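Local coordinates for protein D-alanyl transferase DltD (Enterococcus faecalis, PDB 6O93) that probably takes part in the D-alanylation of lipoteichoic acid in the Gram-positive cell envelope, as a membrane-associated member of the DltD family, at residues Q309-L312 with Q313-R317; Y321-E325 with Q326-N330; A120-Q124 with L125-Q129; L81-A84 with M85-H88. One frame throughout, in Å; residues are numbered along the deposited sequence.

Overall arrangement
All four contacts are local and lie within the DltD family region, which belongs to the SGNH hydrolase clan. Along the chain the order is interaction 4, interaction 3, interaction 1, interaction 2. Interactions 1 and 2 share helix 309-324: one is its first turns, the other its C-terminal end before strand 331-333, an outermost strand of the parallel five-stranded sheet. Their centres are about 17 Å apart. Interaction 4 lies in helix 80-90 and touches interaction 3, at the start of helix 124-132, with centres about 9 Å apart. Interactions 1 and 3 are about 33 Å apart between centres, on opposite sides of the chain's centre. Interaction 2 ends a helix; interaction 3 starts one.

Interaction 1: Q309-L312 with Q313-R317; sequences QDML and QQVAR
Q309 meets Q313 one turn on, in the first turns of the alpha helix 309-324. The Q309 carbonyl accepts from Q313 N at 3.0 Å. A water lies near Q309 O and Q309 OE1 and accepts from Q313 NE2 at 2.9 Å, so it spans the two glutamine side chains. Both amides also have partners beyond the helix: Q309 NE2 binds V297 O and S302 OG, and Q313 NE2 binds S335 OG. D310 follows. Its carbonyl accepts from Q314 N at 3.1 Å and also takes a bond from a second water. That water accepts from Q314 NE2 at 2.8 Å, so the side chain of Q314 returns to the backbone one turn earlier. The Q314 chi1 (-66°) sets CG 3.4 Å from D310 O; chi2 turns the amide. M311 is buried and lies alongside V315, the two side chains pointing the same way. M311 O accepts from V315 N, and S308 OG bonds to M311 N at the helix start. L312 O accepts from A316 N, while the L312 side chain packs on V297. The apolar touch of this turn is between the thioether of M311 and one methyl of V315: SD sits 3.7 Å from CG2.

Interaction 2: Y321-E325 with Q326-N330; sequences YQLQE and QGFTN
L323 O receives two backbone N-H groups, Q326 N at 3.0 Å and F328 N at 3.1 Å. They reach it from opposite faces of the carbonyl plane, each about 50° out of it. G327 N bonds to Q324 O at 3.2 Å. With the bond from F328 N to L323 O this makes a Schellman motif, which ends helix 309-324. G327 is the C-prime residue. Its backbone angles (phi 102°) leave no room for a CB beside the preceding carbonyl oxygen. Q324 to G327 also form a type I beta turn. Beside it, Q326 NE2 donates to Q322 O at 2.9 Å. The bond is nearly straight (172°), and the oxygen lies in the plane of the Q326 amide. The extended Q326 chain runs alongside Q322, back along the helix. After the turn, F328 crosses L323 at about a right angle, with CB 3.8 Å from L323 CD2. L323 O lies at the edge of the F328 ring. Farther out, Q326 OE1 accepts from D379 N and Q277 NE2, and Q322 OE1 accepts from W387 NE1. Q277 OE1 and Y273 O accept from Q322 NE2. The F328 ring meets F292 and Y376. The last carbonyls of the helix are thus capped by turn N-H groups and a glutamine amide, and both buried glutamines have partners at each end of their amides.

Interaction 3: A120-Q124 with L125-Q129; sequences AHYSQ and LQTYQ
A chi1 of 176° sets S123 OG beside its own carbonyl carbon, facing the first turn of helix 124-132. There it accepts from Q126 N at 3.1 Å, in a nearly straight bond. S123 is the N-cap of this helix. For T127, a chi1 of -57° puts OG1 beside the backbone N, and both groups bond to S123 O. OG1 donates at 2.8 Å and T127 N at 3.0 Å, from opposite faces of the S123 carbonyl plane. The S123 hydroxyl thus caps Q126 N, and its carbonyl takes the first regular helix bond along with the T127 hydroxyl. Y122 crosses T127 at about a right angle, and its CE1 lies 3.3 Å from T127 OG1. One turn along, the extended Q124 runs beside Y128. CG of Q124 sits over the centre of one face of the Y128 ring, 3.7 Å from the centroid, a CH-pi contact. The Q124 amide continues over the ring, its plane 19° from that of the ring. Y128 N bonds to Q124 O at 2.8 Å. Outside partners fix the polar ends: S123 OG also bonds to K26 O, Q126 NE2 binds L25 O and G27 O, and Y128 OH binds D157 OD2. Y122 packs on helix 152-155, while L125 and Y128 lie on helix 175-195. Q126 faces M85 and V86 of helix 80-90, which in turn rests against strand 40-44.

Interaction 4: L81-A84 with M85-H88; sequences LTQA and MVIH
Q83 and V86 lie side by side on helix 80-90, a buried alpha helix between strand 40-44 and the helices 115-121, 124-132 and 272-285. The backbone bonds here are uneven: those of M85 N are weak, the rest regular. M85 N has two acceptors: L81 O at 3.4 Å and T82 O at 3.2 Å. Its N-H is therefore shared between an i-4 and an i-3 carbonyl. T82 O also takes V86 N, at 3.1 Å. Q83 O is met by I87 N at 2.8 Å. A84 O accepts from H88 N at 3.0 Å.

The side chains are satisfied less evenly. Q83 bends at chi2 (-70°), which turns its amide along the helix toward V86. The amide nitrogen is held from outside: NE2 donates to L73 O, at the end of strand 69-73, and makes a weak bond to G45 O. The amide oxygen has no polar partner in the model, although it is buried. This acceptor is left against the hydrocarbon of V86. H88 has its polar partner in another helix, ND1 bonding to Q282 OE1, and its ring meets W130 edge-to-face. A84 packs on A278 and I87 on L283, both of helix 272-285. Within the helix, I87 CG1 lies beyond the oxygen end of the Q83 carbonyl, 3.2 Å from Q83 O. V86 CB is 3.8 Å from Q83 OE1, the buried oxygen.

Interaction 1: Q309-L312 with Q313-R317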
loop_
_atom_site.group_PDB
_atom_site.type_symbol
_atom_site.label_atom_id
_atom_site.label_comp_id
_atom_site.label_asym_id
_atom_site.label_seq_id
_atom_site.Cartn_x
_atom_site.Cartn_y
_atom_site.Cartn_z
ATOM N N GLN A 309 21.422 -2.128 7.668
ATOM C CA GLN A 309 20.512 -3.264 7.758
ATOM C C GLN A 309 20.105 -3.532 9.200
ATOM O O GLN A 309 19.000 -4.031 9.449
ATOM C CB GLN A 309 21.167 -4.505 7.153
ATOM C CG GLN A 309 21.334 -4.440 5.643
ATOM C CD GLN A 309 20.025 -4.638 4.898
ATOM O OE1 GLN A 309 19.009 -5.008 5.488
ATOM N NE2 GLN A 309 20.045 -4.395 3.592
ATOM N N ASP A 310 20.978 -3.211 10.159
ATOM C CA ASP A 310 20.605 -3.321 11.565
ATOM C C ASP A 310 19.451 -2.382 11.893
ATOM O O ASP A 310 18.520 -2.755 12.617
ATOM C CB ASP A 310 21.812 -3.018 12.454
ATOM C CG ASP A 310 22.995 -3.924 12.163
ATOM O OD1 ASP A 310 22.775 -5.111 11.838
ATOM O OD2 ASP A 310 24.148 -3.449 12.258
ATOM N N MET A 311 19.497 -1.157 11.364
ATOM C CA MET A 311 18.399 -0.215 11.560
ATOM C C MET A 311 17.110 -0.741 10.939
ATOM O O MET A 311 16.029 -0.604 11.523
ATOM C CB MET A 311 18.775 1.144 10.966
ATOM C CG MET A 311 17.690 2.210 11.064
ATOM S SD MET A 311 16.495 2.170 9.711
ATOM C CE MET A 311 17.528 2.609 8.316
ATOM N N LEU A 312 17.202 -1.351 9.754
ATOM C CA LEU A 312 16.011 -1.912 9.127
ATOM C C LEU A 312 15.400 -3.015 9.979
ATOM O O LEU A 312 14.174 -3.174 9.999
ATOM C CB LEU A 312 16.347 -2.440 7.731
ATOM C CG LEU A 312 16.651 -1.381 6.667
ATOM C CD1 LEU A 312 17.099 -2.040 5.370
ATOM C CD2 LEU A 312 15.439 -0.487 6.418
ATOM N N GLN A 313 16.229 -3.784 10.692
ATOM C CA GLN A 313 15.692 -4.802 11.592
ATOM C C GLN A 313 15.031 -4.173 12.809
ATOM O O GLN A 313 14.050 -4.716 13.330
ATOM C CB GLN A 313 16.798 -5.766 12.025
ATOM C CG GLN A 313 17.248 -6.713 10.925
ATOM C CD GLN A 313 16.091 -7.498 10.334
ATOM O OE1 GLN A 313 15.300 -8.102 11.059
ATOM N NE2 GLN A 313 15.974 -7.472 9.014
ATOM N N GLN A 314 15.549 -3.038 13.281
ATOM C CA GLN A 314 14.872 -2.309 14.347
ATOM C C GLN A 314 13.501 -1.831 13.887
ATOM O O GLN A 314 12.529 -1.872 14.652
ATOM C CB GLN A 314 15.734 -1.131 14.799
ATOM C CG GLN A 314 17.042 -1.538 15.465
ATOM C CD GLN A 314 16.831 -2.221 16.803
ATOM O OE1 GLN A 314 16.255 -1.642 17.723
ATOM N NE2 GLN A 314 17.293 -3.460 16.915
ATOM N N VAL A 315 13.402 -1.388 12.632
ATOM C CA VAL A 315 12.122 -0.946 12.086
ATOM C C VAL A 315 11.147 -2.115 12.013
ATOM O O VAL A 315 9.983 -2.006 12.419
ATOM C CB VAL A 315 12.329 -0.297 10.705
ATOM C CG1 VAL A 315 10.993 0.055 10.066
ATOM C CG2 VAL A 315 13.206 0.938 10.829
ATOM N N ALA A 316 11.606 -3.253 11.488
ATOM C CA ALA A 316 10.745 -4.427 11.415
ATOM C C ALA A 316 10.257 -4.836 12.800
ATOM O O ALA A 316 9.085 -5.188 12.975
ATOM C CB ALA A 316 11.485 -5.585 10.746
ATOM N N ARG A 317 11.143 -4.795 13.798
ATOM C CA ARG A 317 10.737 -5.156 15.150
ATOM C C ARG A 317 9.651 -4.219 15.665
ATOM O O ARG A 317 8.717 -4.655 16.347
ATOM C CB ARG A 317 11.944 -5.139 16.088
ATOM C CG ARG A 317 11.632 -5.633 17.497
ATOM C CD ARG A 317 12.756 -5.316 18.468
ATOM N NE ARG A 317 13.957 -6.099 18.199
ATOM C CZ ARG A 317 15.097 -5.975 18.874
ATOM N NH1 ARG A 317 16.138 -6.734 18.558
ATOM N NH2 ARG A 317 15.201 -5.093 19.863
HETATM O O HOH W 1 18.078 -5.981 7.635
HETATM O O HOH W 2 19.019 -4.623 15.089
#

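Interaction 2: Y321-E325 with Q326-N330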
loop_
_atom_site.group_PDB
_atom_site.type_symbol
_atom_site.label_atom_id
_atom_site.label_comp_id
_atom_site.label_asym_id
_atom_site.label_seq_id
_atom_site.Cartn_x
_atom_site.Cartn_y
_atom_site.Cartn_z
ATOM N N TYR A 321 5.790 -5.435 16.363
ATOM C CA TYR A 321 5.213 -5.254 17.691
ATOM C C TYR A 321 3.852 -4.576 17.597
ATOM O O TYR A 321 2.873 -5.038 18.194
ATOM C CB TYR A 321 6.151 -4.439 18.582
ATOM C CG TYR A 321 5.628 -4.285 19.993
ATOM C CD1 TYR A 321 5.836 -5.276 20.939
ATOM C CD2 TYR A 321 4.916 -3.157 20.373
ATOM C CE1 TYR A 321 5.355 -5.150 22.227
ATOM C CE2 TYR A 321 4.430 -3.019 21.662
ATOM C CZ TYR A 321 4.653 -4.019 22.584
ATOM O OH TYR A 321 4.176 -3.892 23.870
ATOM N N GLN A 322 3.774 -3.479 16.844
ATOM C CA GLN A 322 2.508 -2.771 16.683
ATOM C C GLN A 322 1.441 -3.687 16.094
ATOM O O GLN A 322 0.266 -3.608 16.470
ATOM C CB GLN A 322 2.721 -1.541 15.800
ATOM C CG GLN A 322 1.511 -0.635 15.653
ATOM C CD GLN A 322 1.860 0.680 14.972
ATOM O OE1 GLN A 322 3.033 0.983 14.745
ATOM N NE2 GLN A 322 0.840 1.466 14.644
ATOM N N LEU A 323 1.833 -4.567 15.173
ATOM C CA LEU A 323 0.888 -5.515 14.592
ATOM C C LEU A 323 0.514 -6.599 15.596
ATOM O O LEU A 323 -0.652 -6.720 15.993
ATOM C CB LEU A 323 1.484 -6.134 13.328
ATOM C CG LEU A 323 1.639 -5.185 12.137
ATOM C CD1 LEU A 323 2.478 -5.828 11.044
ATOM C CD2 LEU A 323 0.274 -4.783 11.597
ATOM N N GLN A 324 1.499 -7.393 16.024
ATOM C CA GLN A 324 1.220 -8.538 16.887
ATOM C C GLN A 324 0.536 -8.111 18.179
ATOM O O GLN A 324 -0.363 -8.802 18.671
ATOM C CB GLN A 324 2.518 -9.283 17.196
ATOM C CG GLN A 324 3.114 -10.018 16.009
ATOM C CD GLN A 324 2.463 -11.367 15.775
ATOM O OE1 GLN A 324 1.598 -11.794 16.542
ATOM N NE2 GLN A 324 2.880 -12.050 14.715
ATOM N N GLU A 325 0.952 -6.979 18.747
ATOM C CA GLU A 325 0.378 -6.516 20.003
ATOM C C GLU A 325 -1.127 -6.300 19.905
ATOM O O GLU A 325 -1.818 -6.365 20.929
ATOM C CB GLU A 325 1.076 -5.224 20.436
ATOM C CG GLU A 325 0.492 -4.548 21.663
ATOM C CD GLU A 325 0.631 -5.376 22.922
ATOM O OE1 GLU A 325 1.253 -6.462 22.869
ATOM O OE2 GLU A 325 0.120 -4.931 23.971
ATOM N N GLN A 326 -1.652 -6.059 18.705
ATOM C CA GLN A 326 -3.058 -5.722 18.524
ATOM C C GLN A 326 -3.849 -6.822 17.825
ATOM O O GLN A 326 -5.018 -6.607 17.487
ATOM C CB GLN A 326 -3.181 -4.410 17.748
ATOM C CG GLN A 326 -2.551 -3.226 18.460
ATOM C CD GLN A 326 -2.753 -1.916 17.724
ATOM O OE1 GLN A 326 -3.710 -1.183 17.987
ATOM N NE2 GLN A 326 -1.851 -1.613 16.799
ATOM N N GLY A 327 -3.249 -7.989 17.603
ATOM C CA GLY A 327 -3.957 -9.118 17.038
ATOM C C GLY A 327 -3.711 -9.368 15.566
ATOM O O GLY A 327 -4.341 -10.270 14.998
ATOM N N PHE A 328 -2.830 -8.602 14.929
ATOM C CA PHE A 328 -2.458 -8.838 13.535
ATOM C C PHE A 328 -1.292 -9.818 13.535
ATOM O O PHE A 328 -0.147 -9.438 13.795
ATOM C CB PHE A 328 -2.093 -7.530 12.842
ATOM C CG PHE A 328 -3.225 -6.544 12.767
ATOM C CD1 PHE A 328 -4.168 -6.625 11.755
ATOM C CD2 PHE A 328 -3.342 -5.531 13.706
ATOM C CE1 PHE A 328 -5.206 -5.718 11.682
ATOM C CE2 PHE A 328 -4.379 -4.618 13.638
ATOM C CZ PHE A 328 -5.312 -4.711 12.625
ATOM N N THR A 329 -1.584 -11.085 13.242
ATOM C CA THR A 329 -0.605 -12.159 13.358
ATOM C C THR A 329 -0.178 -12.741 12.016
ATOM O O THR A 329 0.663 -13.645 11.993
ATOM C CB THR A 329 -1.159 -13.283 14.245
ATOM O OG1 THR A 329 -2.317 -13.859 13.629
ATOM C CG2 THR A 329 -1.537 -12.746 15.617
ATOM N N ASN A 330 -0.730 -12.262 10.904
ATOM C CA ASN A 330 -0.335 -12.716 9.571
ATOM C C ASN A 330 0.701 -11.731 9.038
ATOM O O ASN A 330 0.350 -10.677 8.504
ATOM C CB ASN A 330 -1.540 -12.807 8.643
ATOM C CG ASN A 330 -2.643 -13.685 9.199
ATOM O OD1 ASN A 330 -2.398 -14.800 9.658
ATOM N ND2 ASN A 330 -3.869 -13.181 9.162
#

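Interaction 3: A120-Q124 with L125-Q129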
loop_
_atom_site.group_PDB
_atom_site.type_symbol
_atom_site.label_atom_id
_atom_site.label_comp_id
_atom_site.label_asym_id
_atom_site.label_seq_id
_atom_site.Cartn_x
_atom_site.Cartn_y
_atom_site.Cartn_z
ATOM N N ALA A 120 -0.826 14.724 -3.803
ATOM C CA ALA A 120 -1.012 14.155 -5.132
ATOM C C ALA A 120 -2.066 13.058 -5.145
ATOM O O ALA A 120 -2.655 12.799 -6.198
ATOM C CB ALA A 120 0.312 13.603 -5.664
ATOM N N HIS A 121 -2.323 12.418 -4.005
ATOM C CA HIS A 121 -3.272 11.313 -3.930
ATOM C C HIS A 121 -4.472 11.627 -3.046
ATOM O O HIS A 121 -5.275 10.728 -2.763
ATOM C CB HIS A 121 -2.558 10.056 -3.429
ATOM C CG HIS A 121 -1.369 9.686 -4.257
ATOM N ND1 HIS A 121 -0.081 10.025 -3.902
ATOM C CD2 HIS A 121 -1.276 9.042 -5.444
ATOM C CE1 HIS A 121 0.756 9.588 -4.825
ATOM N NE2 HIS A 121 0.057 8.988 -5.772
ATOM N N TYR A 122 -4.620 12.873 -2.610
ATOM C CA TYR A 122 -5.741 13.244 -1.761
ATOM C C TYR A 122 -7.056 13.081 -2.512
ATOM O O TYR A 122 -7.221 13.592 -3.623
ATOM C CB TYR A 122 -5.568 14.685 -1.285
ATOM C CG TYR A 122 -6.796 15.287 -0.646
ATOM C CD1 TYR A 122 -7.201 14.908 0.627
ATOM C CD2 TYR A 122 -7.543 16.249 -1.312
ATOM C CE1 TYR A 122 -8.320 15.462 1.216
ATOM C CE2 TYR A 122 -8.661 16.811 -0.733
ATOM C CZ TYR A 122 -9.045 16.416 0.531
ATOM O OH TYR A 122 -10.159 16.972 1.113
ATOM N N SER A 123 -7.994 12.363 -1.898
ATOM C CA SER A 123 -9.316 12.125 -2.469
ATOM C C SER A 123 -10.333 12.977 -1.721
ATOM O O SER A 123 -10.670 12.686 -0.568
ATOM C CB SER A 123 -9.685 10.644 -2.393
ATOM O OG SER A 123 -11.008 10.425 -2.857
ATOM N N GLN A 124 -10.825 14.030 -2.376
ATOM C CA GLN A 124 -11.882 14.832 -1.774
ATOM C C GLN A 124 -13.170 14.028 -1.647
ATOM O O GLN A 124 -13.904 14.170 -0.661
ATOM C CB GLN A 124 -12.115 16.097 -2.594
ATOM C CG GLN A 124 -13.025 17.107 -1.914
ATOM C CD GLN A 124 -13.183 18.384 -2.716
ATOM O OE1 GLN A 124 -13.842 18.403 -3.757
ATOM N NE2 GLN A 124 -12.576 19.460 -2.237
ATOM N N LEU A 125 -13.457 13.176 -2.635
ATOM C CA LEU A 125 -14.606 12.279 -2.557
ATOM C C LEU A 125 -14.595 11.484 -1.257
ATOM O O LEU A 125 -15.540 11.543 -0.462
ATOM C CB LEU A 125 -14.602 11.334 -3.763
ATOM C CG LEU A 125 -15.618 10.184 -3.741
ATOM C CD1 LEU A 125 -17.042 10.722 -3.760
ATOM C CD2 LEU A 125 -15.383 9.236 -4.908
ATOM N N GLN A 126 -13.523 10.724 -1.026
ATOM C CA GLN A 126 -13.471 9.841 0.136
ATOM C C GLN A 126 -13.436 10.634 1.440
ATOM O O GLN A 126 -14.055 10.233 2.434
ATOM C CB GLN A 126 -12.256 8.919 0.025
ATOM C CG GLN A 126 -12.278 8.035 -1.216
ATOM C CD GLN A 126 -10.969 7.297 -1.447
ATOM O OE1 GLN A 126 -10.018 7.435 -0.678
ATOM N NE2 GLN A 126 -10.915 6.515 -2.519
ATOM N N THR A 127 -12.730 11.765 1.454
ATOM C CA THR A 127 -12.664 12.581 2.663
ATOM C C THR A 127 -14.022 13.192 2.987
ATOM O O THR A 127 -14.471 13.157 4.139
ATOM C CB THR A 127 -11.604 13.671 2.498
ATOM O OG1 THR A 127 -10.343 13.065 2.197
ATOM C CG2 THR A 127 -11.471 14.498 3.768
ATOM N N TYR A 128 -14.695 13.758 1.983
ATOM C CA TYR A 128 -16.025 14.322 2.204
ATOM C C TYR A 128 -17.032 13.239 2.580
ATOM O O TYR A 128 -17.883 13.450 3.454
ATOM C CB TYR A 128 -16.497 15.068 0.955
ATOM C CG TYR A 128 -15.974 16.485 0.816
ATOM C CD1 TYR A 128 -14.866 16.924 1.531
ATOM C CD2 TYR A 128 -16.607 17.390 -0.026
ATOM C CE1 TYR A 128 -14.402 18.223 1.401
ATOM C CE2 TYR A 128 -16.152 18.684 -0.162
ATOM C CZ TYR A 128 -15.050 19.098 0.552
ATOM O OH TYR A 128 -14.605 20.390 0.413
ATOM N N GLN A 129 -16.964 12.081 1.919
ATOM C CA GLN A 129 -17.851 10.976 2.267
ATOM C C GLN A 129 -17.669 10.570 3.724
ATOM O O GLN A 129 -18.649 10.323 4.437
ATOM C CB GLN A 129 -17.586 9.787 1.344
ATOM C CG GLN A 129 -18.474 8.580 1.605
ATOM C CD GLN A 129 -17.966 7.331 0.915
ATOM O OE1 GLN A 129 -16.760 7.079 0.868
ATOM N NE2 GLN A 129 -18.885 6.541 0.371
#

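Interaction 4: L81-A84 with M85-H88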
loop_
_atom_site.group_PDB
_atom_site.type_symbol
_atom_site.label_atom_id
_atom_site.label_comp_id
_atom_site.label_asym_id
_atom_site.label_seq_id
_atom_site.Cartn_x
_atom_site.Cartn_y
_atom_site.Cartn_z
ATOM N N LEU A 81 -1.557 7.019 5.546
ATOM C CA LEU A 81 -2.662 7.957 5.725
ATOM C C LEU A 81 -3.591 7.937 4.517
ATOM O O LEU A 81 -4.817 7.870 4.661
ATOM C CB LEU A 81 -2.120 9.364 5.973
ATOM C CG LEU A 81 -3.144 10.410 6.422
ATOM C CD1 LEU A 81 -3.792 10.009 7.739
ATOM C CD2 LEU A 81 -2.484 11.765 6.549
ATOM N N THR A 82 -3.018 7.990 3.313
ATOM C CA THR A 82 -3.815 7.846 2.099
ATOM C C THR A 82 -4.584 6.532 2.106
ATOM O O THR A 82 -5.783 6.495 1.804
ATOM C CB THR A 82 -2.911 7.924 0.867
ATOM O OG1 THR A 82 -2.342 9.233 0.763
ATOM C CG2 THR A 82 -3.698 7.610 -0.399
ATOM N N GLN A 83 -3.902 5.435 2.448
ATOM C CA GLN A 83 -4.531 4.120 2.398
ATOM C C GLN A 83 -5.626 3.977 3.446
ATOM O O GLN A 83 -6.630 3.297 3.202
ATOM C CB GLN A 83 -3.473 3.030 2.580
ATOM C CG GLN A 83 -2.421 2.987 1.479
ATOM C CD GLN A 83 -2.980 2.501 0.153
ATOM O OE1 GLN A 83 -4.192 2.441 -0.038
ATOM N NE2 GLN A 83 -2.091 2.147 -0.769
ATOM N N ALA A 84 -5.456 4.602 4.613
ATOM C CA ALA A 84 -6.494 4.537 5.637
ATOM C C ALA A 84 -7.817 5.082 5.110
ATOM O O ALA A 84 -8.887 4.544 5.418
ATOM C CB ALA A 84 -6.051 5.304 6.883
ATOM N N MET A 85 -7.765 6.143 4.304
ATOM C CA MET A 85 -8.985 6.696 3.730
ATOM C C MET A 85 -9.501 5.836 2.583
ATOM O O MET A 85 -10.719 5.735 2.388
ATOM C CB MET A 85 -8.736 8.129 3.253
ATOM C CG MET A 85 -10.001 8.883 2.861
ATOM S SD MET A 85 -11.157 9.104 4.238
ATOM C CE MET A 85 -10.190 10.144 5.333
ATOM N N VAL A 86 -8.600 5.213 1.823
ATOM C CA VAL A 86 -9.012 4.250 0.804
ATOM C C VAL A 86 -9.785 3.108 1.448
ATOM O O VAL A 86 -10.845 2.696 0.962
ATOM C CB VAL A 86 -7.784 3.732 0.032
ATOM C CG1 VAL A 86 -8.168 2.567 -0.876
ATOM C CG2 VAL A 86 -7.146 4.854 -0.770
ATOM N N ILE A 87 -9.260 2.579 2.556
ATOM C CA ILE A 87 -9.919 1.475 3.249
ATOM C C ILE A 87 -11.272 1.919 3.786
ATOM O O ILE A 87 -12.290 1.242 3.599
ATOM C CB ILE A 87 -9.018 0.939 4.376
ATOM C CG1 ILE A 87 -7.753 0.312 3.791
ATOM C CG2 ILE A 87 -9.777 -0.067 5.230
ATOM C CD1 ILE A 87 -6.638 0.118 4.800
ATOM N N HIS A 88 -11.303 3.066 4.471
ATOM C CA HIS A 88 -12.556 3.551 5.038
ATOM C C HIS A 88 -13.615 3.740 3.960
ATOM O O HIS A 88 -14.795 3.437 4.177
ATOM C CB HIS A 88 -12.322 4.863 5.789
ATOM C CG HIS A 88 -13.562 5.430 6.405
ATOM N ND1 HIS A 88 -13.967 5.116 7.686
ATOM C CD2 HIS A 88 -14.496 6.276 5.912
ATOM C CE1 HIS A 88 -15.093 5.752 7.958
ATOM N NE2 HIS A 88 -15.435 6.462 6.898
#